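Local coordinates for uncharacterized protein, DUF633, LMOf2365_1472 (Listeria monocytogenes str. 4b F2365, PDB 3GNL), which is of unknown function but probably methylates tRNA at N1 of an adenine, as a Rossmann-like methyltransferase, at residues A[63-68]-A[74-79]. Residues are numbered along the deposited sequence; the frame is centred on the assembly and turned at random.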
loop_
_atom_site.group_PDB
_atom_site.type_symbol
_atom_site.label_atom_id
_atom_site.label_comp_id
_atom_site.label_asym_id
_atom_site.label_seq_id
_atom_site.Cartn_x
_atom_site.Cartn_y
_atom_site.Cartn_z
ATOM N N LYS A 63 -8.210 17.680 -15.376
ATOM C CA LYS A 63 -7.512 18.187 -16.573
ATOM C C LYS A 63 -6.740 17.099 -17.273
ATOM O O LYS A 63 -6.728 17.062 -18.486
ATOM C CB LYS A 63 -6.618 19.383 -16.277
ATOM C CG LYS A 63 -7.431 20.652 -15.990
ATOM C CD LYS A 63 -6.519 21.814 -15.719
ATOM C CE LYS A 63 -7.291 23.141 -15.497
ATOM N NZ LYS A 63 -7.742 23.770 -16.789
ATOM N N GLN A 64 -6.147 16.176 -16.524
ATOM C CA GLN A 64 -5.426 15.075 -17.156
ATOM C C GLN A 64 -6.397 14.171 -17.922
ATOM O O GLN A 64 -6.075 13.725 -19.052
ATOM C CB GLN A 64 -4.645 14.280 -16.097
ATOM C CG GLN A 64 -4.028 12.980 -16.603
ATOM C CD GLN A 64 -2.938 13.188 -17.638
ATOM O OE1 GLN A 64 -2.090 14.064 -17.516
ATOM N NE2 GLN A 64 -2.951 12.353 -18.665
ATOM N N VAL A 65 -7.566 13.905 -17.350
ATOM C CA VAL A 65 -8.572 13.018 -17.950
ATOM C C VAL A 65 -9.053 13.676 -19.264
ATOM O O VAL A 65 -9.148 12.990 -20.291
ATOM C CB VAL A 65 -9.758 12.697 -16.987
ATOM C CG1 VAL A 65 -10.920 12.009 -17.694
ATOM C CG2 VAL A 65 -9.229 11.800 -15.821
ATOM N N ARG A 66 -9.312 14.987 -19.227
ATOM C CA ARG A 66 -9.734 15.703 -20.434
ATOM C C ARG A 66 -8.648 15.690 -21.504
ATOM O O ARG A 66 -8.918 15.373 -22.678
ATOM C CB ARG A 66 -10.101 17.122 -20.035
ATOM C CG ARG A 66 -11.543 17.203 -19.604
ATOM N N SER A 67 -7.422 15.972 -21.104
ATOM C CA SER A 67 -6.257 15.958 -21.978
ATOM C C SER A 67 -6.013 14.591 -22.637
ATOM O O SER A 67 -5.411 14.515 -23.702
ATOM C CB SER A 67 -5.013 16.361 -21.190
ATOM O OG SER A 67 -3.843 16.245 -21.992
ATOM N N SER A 68 -6.448 13.524 -21.976
ATOM C CA SER A 68 -6.271 12.163 -22.476
ATOM C C SER A 68 -7.426 11.743 -23.370
ATOM O O SER A 68 -7.373 10.680 -23.986
ATOM C CB SER A 68 -6.133 11.188 -21.299
ATOM O OG SER A 68 -4.885 11.409 -20.671
ATOM N N ILE A 74 -13.648 7.639 -17.535
ATOM C CA ILE A 74 -13.109 7.984 -16.216
ATOM C C ILE A 74 -13.865 9.130 -15.593
ATOM O O ILE A 74 -13.968 10.231 -16.182
ATOM C CB ILE A 74 -11.626 8.328 -16.260
ATOM C CG1 ILE A 74 -10.830 7.192 -16.955
ATOM C CG2 ILE A 74 -11.123 8.635 -14.852
ATOM C CD1 ILE A 74 -9.419 7.541 -17.171
ATOM N N ASP A 75 -14.413 8.853 -14.421
ATOM C CA ASP A 75 -15.127 9.828 -13.640
ATOM C C ASP A 75 -14.162 10.340 -12.586
ATOM O O ASP A 75 -13.584 9.556 -11.824
ATOM C CB ASP A 75 -16.319 9.200 -12.912
ATOM C CG ASP A 75 -17.502 8.830 -13.841
ATOM O OD1 ASP A 75 -17.575 9.337 -14.999
ATOM O OD2 ASP A 75 -18.370 8.029 -13.389
ATOM N N VAL A 76 -13.963 11.639 -12.554
ATOM C CA VAL A 76 -13.204 12.249 -11.478
ATOM C C VAL A 76 -14.187 12.769 -10.460
ATOM O O VAL A 76 -15.093 13.554 -10.788
ATOM C CB VAL A 76 -12.274 13.360 -11.972
ATOM C CG1 VAL A 76 -11.428 13.946 -10.814
ATOM C CG2 VAL A 76 -11.394 12.833 -13.113
ATOM N N ARG A 77 -14.023 12.322 -9.221
ATOM C CA ARG A 77 -14.937 12.672 -8.163
ATOM C C ARG A 77 -14.245 13.215 -6.907
ATOM O O ARG A 77 -13.189 12.708 -6.495
ATOM C CB ARG A 77 -15.734 11.443 -7.778
ATOM C CG ARG A 77 -16.613 10.916 -8.919
ATOM C CD ARG A 77 -17.434 9.722 -8.486
ATOM N NE ARG A 77 -18.023 9.008 -9.636
ATOM C CZ ARG A 77 -18.729 7.881 -9.546
ATOM N NH1 ARG A 77 -18.924 7.265 -8.369
ATOM N NH2 ARG A 77 -19.222 7.310 -10.651
ATOM N N LYS A 78 -14.834 14.251 -6.316
ATOM C CA LYS A 78 -14.375 14.812 -5.041
ATOM C C LYS A 78 -15.062 14.122 -3.861
ATOM O O LYS A 78 -16.296 14.034 -3.799
ATOM C CB LYS A 78 -14.598 16.322 -5.003
ATOM C CG LYS A 78 -14.118 16.975 -3.696
ATOM C CD LYS A 78 -13.226 18.190 -3.931
ATOM C CE LYS A 78 -14.026 19.445 -4.285
ATOM N NZ LYS A 78 -13.252 20.724 -4.105
ATOM N N GLY A 79 -14.250 13.628 -2.925
ATOM C CA GLY A 79 -14.750 12.944 -1.757
ATOM C C GLY A 79 -13.614 12.466 -0.869
ATOM O O GLY A 79 -12.463 12.295 -1.327
#
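Val65 makes its closest approaches to Ile74 and Val76 between methyl groups, while the flat groups joined by a salt bridge, those of Asp75 and Arg77, lie on the strand, their CB atoms on the other side from those of Ile74 and Val76. There the guanidinium of Arg77 receives the carboxylate at its edge, with Asp75 OD2 13° out of the guanidinium plane. Arg77 NH2 is 3.0 Å from Asp75 OD2, and the N-H...O angle is 161°. The carboxylate is met on its anti side. Arg77 NH1 has further partners in Asp89 and the carbonyl of Val84, so the guanidinium is gripped through both terminal nitrogens, which limits its rotation.

On the helix-facing side, Val65 uses both branches. Its CG2 is 3.6 Å from Val76 CG2 and 3.8 Å from Ile74 CG2, and thus touches two strand residues of alternate position. With chi1 at 169°, CG1 of Val65 runs anti to the backbone N and lies beside Ile74, 3.8 Å from Ile74 O and 4.0 Å from Ile74 CB. The side chains of Val65 and Val76 pass each other in opposite directions, whereas Ile74 is met at a slant. Only 128 Å² is buried in all, yet Val65 and Ile74 are both buried; Ala33 and Thr71 also pack on Val65, while Phe58, Ala61 and Gln62 continue the helix's cover over Val76.

Strand 74-78 borders the sheet, its backbone bonded to the parallel strand 45-52. Strand 45-52, helix 55-67 and strand 74-78 form a beta-alpha-beta crossover, and Val65 packs the C-terminal turn of the helix onto the returning edge strand. The strand order 3-2-1-4-5-7-6, with 154-163 antiparallel to both its neighbours, is that of the class I (Rossmann-like) methyltransferase fold, consistent with the family assignment.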